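Local coordinates for putative glyoxalase superfamily protein (Ralstonia eutropha, PDB 3IUZ) that probably acts as an iron(II)-dependent dioxygenase that decarboxylates 2-oxoadipate to give 2-hydroxyglutarate, at residues N115-L120 and S124-S129; A102-L107 and R128-A133. All blocks are in the same frame, centred on the assembly; numbering follows the deposited sequence.

Contact 1: N115-L120 and S124-S129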
ATOM      1  N   ASN A 115      13.438   0.657   7.549  1.00 16.51           N
ATOM      2  CA  ASN A 115      13.365   0.122   8.902  1.00 19.01           C
ATOM      3  C   ASN A 115      13.635  -1.390   9.012  1.00 20.49           C
ATOM      4  O   ASN A 115      13.669  -1.902  10.105  1.00 22.26           O
ATOM      5  CB  ASN A 115      12.005   0.465   9.498  1.00 18.56           C
ATOM      6  CG  ASN A 115      11.977   0.392  11.005  1.00 21.79           C
ATOM      7  OD1 ASN A 115      12.839   0.941  11.658  1.00 23.86           O
ATOM      8  ND2 ASN A 115      10.937  -0.240  11.563  1.00 22.40           N
ATOM      9  N   GLY A 116      13.793  -2.096   7.899  1.00 21.03           N
ATOM     10  CA  GLY A 116      13.962  -3.545   7.958  1.00 20.68           C
ATOM     11  C   GLY A 116      14.131  -4.120   6.560  1.00 20.83           C
ATOM     12  O   GLY A 116      13.556  -3.603   5.598  1.00 17.77           O
ATOM     13  N   ASN A 117      14.938  -5.170   6.494  1.00 20.30           N
ATOM     14  CA  ASN A 117      15.217  -5.875   5.262  0.50 21.30           C
ATOM     15  C   ASN A 117      14.777  -7.315   5.439  1.00 21.67           C
ATOM     16  O   ASN A 117      15.214  -7.996   6.375  1.00 20.60           O
ATOM     17  CB  ASN A 117      16.705  -5.826   4.942  0.50 21.86           C
ATOM     18  CG  ASN A 117      17.036  -6.500   3.623  0.50 23.17           C
ATOM     19  OD1 ASN A 117      16.622  -6.047   2.562  0.50 23.82           O
ATOM     20  ND2 ASN A 117      17.781  -7.591   3.693  0.50 22.68           N
ATOM     21  N   TYR A 118      13.879  -7.762   4.565  1.00 21.08           N
ATOM     22  CA  TYR A 118      13.279  -9.080   4.695  1.00 21.33           C
ATOM     23  C   TYR A 118      13.340  -9.862   3.391  1.00 22.18           C
ATOM     24  O   TYR A 118      12.453  -9.725   2.568  1.00 22.28           O
ATOM     25  CB  TYR A 118      11.820  -8.921   5.093  1.00 22.03           C
ATOM     26  CG  TYR A 118      11.682  -8.118   6.345  1.00 21.22           C
ATOM     27  CD1 TYR A 118      11.931  -8.695   7.580  1.00 25.01           C
ATOM     28  CD2 TYR A 118      11.389  -6.752   6.294  1.00 21.76           C
ATOM     29  CE1 TYR A 118      11.854  -7.945   8.738  1.00 23.60           C
ATOM     30  CE2 TYR A 118      11.297  -5.994   7.438  1.00 20.60           C
ATOM     31  CZ  TYR A 118      11.519  -6.604   8.664  1.00 21.91           C
ATOM     32  OH  TYR A 118      11.424  -5.870   9.813  1.00 22.29           O
ATOM     33  N   PRO A 119      14.360 -10.711   3.210  1.00 23.96           N
ATOM     34  CA  PRO A 119      14.429 -11.563   1.998  1.00 25.00           C
ATOM     35  C   PRO A 119      13.262 -12.550   1.988  1.00 24.50           C
ATOM     36  O   PRO A 119      12.860 -13.014   3.044  1.00 24.82           O
ATOM     37  CB  PRO A 119      15.780 -12.295   2.121  1.00 25.60           C
ATOM     38  CG  PRO A 119      16.468 -11.698   3.311  1.00 26.71           C
ATOM     39  CD  PRO A 119      15.448 -10.990   4.152  1.00 25.08           C
ATOM     40  N   LEU A 120      12.684 -12.780   0.814  1.00 24.29           N
ATOM     41  CA  LEU A 120      11.496 -13.615   0.646  1.00 24.97           C
ATOM     42  C   LEU A 120      11.842 -14.574  -0.496  1.00 25.72           C
ATOM     43  O   LEU A 120      11.201 -14.600  -1.552  1.00 25.35           O
ATOM     44  CB  LEU A 120      10.271 -12.751   0.319  1.00 24.64           C
ATOM     45  CG  LEU A 120       9.909 -11.644   1.309  1.00 26.81           C
ATOM     46  CD1 LEU A 120       8.920 -10.651   0.724  1.00 26.68           C
ATOM     47  CD2 LEU A 120       9.375 -12.256   2.631  1.00 29.89           C
ATOM     48  N   SER A 124      10.818 -15.529  -4.569  1.00 21.79           N
ATOM     49  CA  SER A 124      11.660 -14.696  -5.433  1.00 22.14           C
ATOM     50  C   SER A 124      11.425 -13.192  -5.281  1.00 20.50           C
ATOM     51  O   SER A 124      11.390 -12.443  -6.286  1.00 19.23           O
ATOM     52  CB  SER A 124      11.494 -15.081  -6.891  1.00 21.35           C
ATOM     53  OG  SER A 124      11.814 -16.432  -7.020  1.00 25.91           O
HETATM   54  N   MSE A 125      11.242 -12.771  -4.038  1.00 19.70           N
HETATM   55  CA  MSE A 125      11.126 -11.344  -3.726  1.00 19.72           C
HETATM   56  C   MSE A 125      12.017 -10.915  -2.555  1.00 20.44           C
HETATM   57  O   MSE A 125      12.483 -11.743  -1.759  1.00 20.23           O
HETATM   58  CB  MSE A 125       9.680 -10.981  -3.396  1.00 20.09           C
HETATM   59  CG  MSE A 125       8.636 -11.454  -4.430  1.00 19.75           C
HETATM   60 SE   MSE A 125       7.033 -10.342  -4.319  0.75 19.03          SE
HETATM   61  CE  MSE A 125       6.379 -10.664  -2.591  1.00 27.28           C
ATOM     62  N   THR A 126      12.289  -9.625  -2.516  1.00 19.58           N
ATOM     63  CA  THR A 126      12.892  -8.959  -1.364  1.00 19.46           C
ATOM     64  C   THR A 126      11.931  -7.940  -0.823  1.00 19.48           C
ATOM     65  O   THR A 126      11.434  -7.013  -1.547  1.00 20.67           O
ATOM     66  CB  THR A 126      14.207  -8.229  -1.750  1.00 19.81           C
ATOM     67  OG1 THR A 126      15.075  -9.151  -2.409  1.00 18.00           O
ATOM     68  CG2 THR A 126      14.887  -7.640  -0.479  1.00 21.40           C
ATOM     69  N   GLY A 127      11.665  -8.037   0.467  1.00 18.54           N
ATOM     70  CA  GLY A 127      10.805  -7.058   1.110  1.00 18.61           C
ATOM     71  C   GLY A 127      11.575  -6.132   2.020  1.00 17.89           C
ATOM     72  O   GLY A 127      12.564  -6.547   2.625  1.00 18.68           O
ATOM     73  N   ARG A 128      11.138  -4.880   2.076  1.00 16.08           N
ATOM     74  CA  ARG A 128      11.758  -3.859   2.944  1.00 15.79           C
ATOM     75  C   ARG A 128      10.667  -3.034   3.593  1.00 15.55           C
ATOM     76  O   ARG A 128       9.674  -2.672   2.956  1.00 17.75           O
ATOM     77  CB  ARG A 128      12.671  -2.952   2.136  1.00 15.28           C
ATOM     78  CG  ARG A 128      13.842  -3.664   1.531  1.00 17.17           C
ATOM     79  CD  ARG A 128      14.837  -2.744   0.807  1.00 15.82           C
ATOM     80  NE  ARG A 128      15.960  -3.477   0.161  1.00 15.31           N
ATOM     81  CZ  ARG A 128      15.931  -4.042  -1.045  1.00 16.00           C
ATOM     82  NH1 ARG A 128      14.825  -4.061  -1.774  1.00 15.09           N
ATOM     83  NH2 ARG A 128      17.027  -4.615  -1.530  1.00 18.66           N
ATOM     84  N   SER A 129      10.838  -2.703   4.856  1.00 14.79           N
ATOM     85  CA  SER A 129       9.881  -1.836   5.527  1.00 14.71           C
ATOM     86  C   SER A 129      10.442  -0.428   5.686  1.00 14.68           C
ATOM     87  O   SER A 129      11.671  -0.243   5.833  1.00 14.97           O
ATOM     88  CB  SER A 129       9.507  -2.416   6.877  1.00 14.68           C
ATOM     89  OG  SER A 129      10.656  -2.423   7.722  1.00 15.32           O
TER
HETATM   90  O   HOH W   1       9.986  -2.616  10.184  1.00 28.65           O
HETATM   91  O   HOH W   2      18.112  -3.417   2.097  0.50 16.64           O
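L120 CB rests 3.2 Å from M125 O in this antiparallel hairpin contact, on the sheet face to which M125 and S129 also project. With CG beside its own backbone N (chi1 -57°), the L120 chain leans across the hairpin, and CD1 comes 3.8 Å from G127 N, where glycine puts no side chain in the way. M125, a selenomethionine, meets L120 CB to CB and also reaches S145 and F147 of the next strand, 141-147.

The ladder running from here is regular: Y118 N and G127 O bond at 2.6 Å, and the return bond goes from G127 N to Y118 O. Bulges interrupt it at both ends. S124 and M125 together face L120 in a G1 bulge, S124 having a positive phi; N115 and G116 together face S129 in a classic bulge. There S129 O takes a nearly straight bond (174°) from N115 N, 2.6 Å away, and a weak one from G116 N. S129 OG, set between its own backbone N and carbonyl carbon (chi1 65°), meets the edge of the Y118 ring in its plane, 3.6 Å from CE2, and donates to a water that also accepts from N115 ND2. The Y118 hydroxyl bonds to F325 N.

The face with N117, P119, T126 and R128 is largely polar. N117 and R128 run side by side, and in the N117 conformer given a water 2.9 Å from R128 NE bridges it to N117 OD1. T126 CG2 lies over the rim of one guanidinium face, while NH1 forms a salt bridge with E146. Backbone bonds thus hold the hairpin together, and its side chains divide the work: apolar contacts around L120, a water-mediated link at the N115 end and, less certainly, another at N117.

Contact 2: A102-L107 and R128-A133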
ATOM      1  N   ALA A 102      11.098   3.058  -7.429  1.00 14.59           N
ATOM      2  CA  ALA A 102       9.926   3.779  -7.918  1.00 14.78           C
ATOM      3  C   ALA A 102       9.182   4.428  -6.765  1.00 14.00           C
ATOM      4  O   ALA A 102       8.514   5.417  -6.954  1.00 14.77           O
ATOM      5  CB  ALA A 102       8.995   2.837  -8.721  1.00 14.41           C
ATOM      6  N   PHE A 103       9.303   3.847  -5.572  1.00 13.44           N
ATOM      7  CA  PHE A 103       8.673   4.369  -4.374  1.00 14.28           C
ATOM      8  C   PHE A 103       9.616   4.988  -3.325  1.00 14.09           C
ATOM      9  O   PHE A 103       9.210   5.903  -2.651  1.00 13.86           O
ATOM     10  CB  PHE A 103       7.800   3.273  -3.756  1.00 15.72           C
ATOM     11  CG  PHE A 103       6.590   3.023  -4.578  1.00 14.50           C
ATOM     12  CD1 PHE A 103       5.510   3.880  -4.476  1.00 15.28           C
ATOM     13  CD2 PHE A 103       6.615   2.081  -5.603  1.00 18.57           C
ATOM     14  CE1 PHE A 103       4.451   3.754  -5.316  1.00 18.52           C
ATOM     15  CE2 PHE A 103       5.551   1.951  -6.444  1.00 17.66           C
ATOM     16  CZ  PHE A 103       4.459   2.772  -6.282  1.00 18.07           C
ATOM     17  N   THR A 104      10.854   4.535  -3.193  1.00 13.65           N
ATOM     18  CA  THR A 104      11.729   5.192  -2.218  1.00 13.65           C
ATOM     19  C   THR A 104      11.974   6.690  -2.575  1.00 13.86           C
ATOM     20  O   THR A 104      12.136   7.501  -1.687  1.00 12.62           O
ATOM     21  CB  THR A 104      13.056   4.471  -2.030  1.00 13.85           C
ATOM     22  OG1 THR A 104      13.641   4.178  -3.280  1.00 16.02           O
ATOM     23  CG2 THR A 104      12.829   3.128  -1.254  1.00 10.71           C
ATOM     24  N   ARG A 105      12.021   7.004  -3.858  1.00 13.59           N
ATOM     25  CA  ARG A 105      12.087   8.371  -4.361  1.00 13.98           C
ATOM     26  C   ARG A 105      10.885   9.246  -3.942  1.00 14.44           C
ATOM     27  O   ARG A 105      10.975  10.470  -4.032  1.00 13.81           O
ATOM     28  CB  ARG A 105      12.217   8.394  -5.869  1.00 13.36           C
ATOM     29  CG  ARG A 105      10.893   8.071  -6.620  1.00 14.73           C
ATOM     30  CD  ARG A 105      11.050   7.823  -8.102  1.00 13.76           C
ATOM     31  NE  ARG A 105       9.800   7.322  -8.684  1.00 13.06           N
ATOM     32  CZ  ARG A 105       9.343   7.588  -9.910  1.00 13.06           C
ATOM     33  NH1 ARG A 105      10.010   8.353 -10.771  1.00 10.45           N
ATOM     34  NH2 ARG A 105       8.217   7.028 -10.306  1.00 13.51           N
ATOM     35  N   ILE A 106       9.796   8.604  -3.473  1.00 15.05           N
ATOM     36  CA  ILE A 106       8.632   9.263  -2.929  1.00 14.29           C
ATOM     37  C   ILE A 106       8.664   9.216  -1.397  1.00 13.47           C
ATOM     38  O   ILE A 106       8.496  10.242  -0.722  1.00 13.88           O
ATOM     39  CB  ILE A 106       7.301   8.600  -3.426  1.00 14.52           C
ATOM     40  CG1 ILE A 106       7.142   8.665  -4.949  1.00 14.40           C
ATOM     41  CG2 ILE A 106       6.092   9.208  -2.708  1.00 12.26           C
ATOM     42  CD1 ILE A 106       5.947   7.751  -5.533  1.00  9.86           C
ATOM     43  N   LEU A 107       8.865   8.028  -0.824  1.00 13.18           N
ATOM     44  CA  LEU A 107       8.730   7.885   0.618  1.00 13.28           C
ATOM     45  C   LEU A 107       9.836   8.622   1.377  1.00 14.05           C
ATOM     46  O   LEU A 107       9.607   9.092   2.485  1.00 14.32           O
ATOM     47  CB  LEU A 107       8.792   6.395   1.029  1.00 14.05           C
ATOM     48  CG  LEU A 107       7.711   5.520   0.379  1.00 13.09           C
ATOM     49  CD1 LEU A 107       7.769   4.055   0.714  1.00 12.64           C
ATOM     50  CD2 LEU A 107       6.324   6.073   0.737  1.00 14.17           C
ATOM     51  N   ARG A 128      11.138  -4.880   2.076  1.00 16.08           N
ATOM     52  CA  ARG A 128      11.758  -3.859   2.944  1.00 15.79           C
ATOM     53  C   ARG A 128      10.667  -3.034   3.593  1.00 15.55           C
ATOM     54  O   ARG A 128       9.674  -2.672   2.956  1.00 17.75           O
ATOM     55  CB  ARG A 128      12.671  -2.952   2.136  1.00 15.28           C
ATOM     56  CG  ARG A 128      13.842  -3.664   1.531  1.00 17.17           C
ATOM     57  CD  ARG A 128      14.837  -2.744   0.807  1.00 15.82           C
ATOM     58  NE  ARG A 128      15.960  -3.477   0.161  1.00 15.31           N
ATOM     59  CZ  ARG A 128      15.931  -4.042  -1.045  1.00 16.00           C
ATOM     60  NH1 ARG A 128      14.825  -4.061  -1.774  1.00 15.09           N
ATOM     61  NH2 ARG A 128      17.027  -4.615  -1.530  1.00 18.66           N
ATOM     62  N   SER A 129      10.838  -2.703   4.856  1.00 14.79           N
ATOM     63  CA  SER A 129       9.881  -1.836   5.527  1.00 14.71           C
ATOM     64  C   SER A 129      10.442  -0.428   5.686  1.00 14.68           C
ATOM     65  O   SER A 129      11.671  -0.243   5.833  1.00 14.97           O
ATOM     66  CB  SER A 129       9.507  -2.416   6.877  1.00 14.68           C
ATOM     67  OG  SER A 129      10.656  -2.423   7.722  1.00 15.32           O
ATOM     68  N   TYR A 130       9.532   0.535   5.614  1.00 13.74           N
ATOM     69  CA  TYR A 130       9.792   1.988   5.731  1.00 13.33           C
ATOM     70  C   TYR A 130       8.925   2.563   6.840  1.00 14.25           C
ATOM     71  O   TYR A 130       7.687   2.466   6.810  1.00 15.27           O
ATOM     72  CB  TYR A 130       9.497   2.695   4.374  1.00 13.81           C
ATOM     73  CG  TYR A 130      10.550   2.305   3.406  1.00 13.15           C
ATOM     74  CD1 TYR A 130      11.782   2.940   3.433  1.00 14.57           C
ATOM     75  CD2 TYR A 130      10.409   1.147   2.616  1.00 12.03           C
ATOM     76  CE1 TYR A 130      12.830   2.542   2.585  1.00 15.59           C
ATOM     77  CE2 TYR A 130      11.426   0.717   1.791  1.00 12.41           C
ATOM     78  CZ  TYR A 130      12.644   1.414   1.773  1.00 14.43           C
ATOM     79  OH  TYR A 130      13.660   0.960   0.985  1.00 16.22           O
ATOM     80  N   ALA A 131       9.574   3.196   7.819  1.00 14.01           N
ATOM     81  CA  ALA A 131       8.872   3.840   8.928  1.00 14.03           C
ATOM     82  C   ALA A 131       9.141   5.309   8.906  1.00 13.80           C
ATOM     83  O   ALA A 131      10.247   5.752   8.578  1.00 14.01           O
ATOM     84  CB  ALA A 131       9.330   3.263  10.311  1.00 12.24           C
ATOM     85  N   HIS A 132       8.153   6.058   9.344  1.00 14.52           N
ATOM     86  CA  HIS A 132       8.254   7.506   9.327  1.00 14.43           C
ATOM     87  C   HIS A 132       9.090   8.047  10.475  1.00 14.82           C
ATOM     88  O   HIS A 132       8.821   7.767  11.658  1.00 15.31           O
ATOM     89  CB  HIS A 132       6.879   8.154   9.291  1.00 14.06           C
ATOM     90  CG  HIS A 132       6.931   9.533   8.750  1.00 13.40           C
ATOM     91  ND1 HIS A 132       7.309  10.604   9.530  1.00 11.96           N
ATOM     92  CD2 HIS A 132       6.730  10.021   7.497  1.00 16.15           C
ATOM     93  CE1 HIS A 132       7.339  11.698   8.782  1.00 15.14           C
ATOM     94  NE2 HIS A 132       6.957  11.382   7.549  1.00 11.46           N
ATOM     95  N   ALA A 133      10.081   8.862  10.131  1.00 15.21           N
ATOM     96  CA  ALA A 133      11.048   9.367  11.131  1.00 15.48           C
ATOM     97  C   ALA A 133      10.363  10.202  12.209  1.00 16.01           C
ATOM     98  O   ALA A 133      10.883  10.304  13.286  1.00 17.46           O
ATOM     99  CB  ALA A 133      12.170  10.198  10.452  1.00 13.67           C
TER
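Helix 101-110 packs on a face of the mixed sheet, L107 and Y130 of strand 125-132 bringing the backbones nearest, CA to CA 7.9 Å. Strand 80-87, this helix and strands 112-120, 125-132 and 141-147 follow in the order of the beta-alpha-beta-beta-beta module of the glyoxalase (vicinal oxygen chelate) fold, and the contact is where the module's helix meets its sheet.

Y130 carries the strand's share, its CB directed at the helix; T104 and L107 approach its ring from the same side, at its two ends. L107 CD1 comes obliquely to the inner end, 4.2 Å from CG; L107 also packs on F142 of the adjacent strand, which extends the apolar layer. One turn earlier in the helix, T104 meets the hydroxyl end of the ring. With chi1 at 48°, the T104 methyl swings to the tyrosine while OG1 makes a weak bond to E100 O. The Y130 hydroxyl is hydrogen-bonded to the E100 carboxylate, so a polar group inside this buried contact is satisfied from just ahead of the helix. T104 CG2 lies 3.5 Å from Y130 CZ and 3.2 Å from Y130 OH.

Overall arrangement
Both contacts use strand 125-132, but they treat it differently; their segments overlap at R128 and S129, which work in contact 1 alone. Contact 1 binds the strand edge to edge to strand 112-120 through backbone hydrogen bonds, at the partly exposed end of the hairpin, about 15 Å from the chain centre. Contact 2, about 11 Å from that centre and buried, packs helix 101-110 against the sheet through apolar side chains across a much smaller area. Their centres are 13 Å apart, and they touch where N115 CB packs on A131 CB at 4.0 Å. Water bridges serve the outer contact, whereas a carboxylate, E100, serves the tyrosine hydroxyl of the inner one.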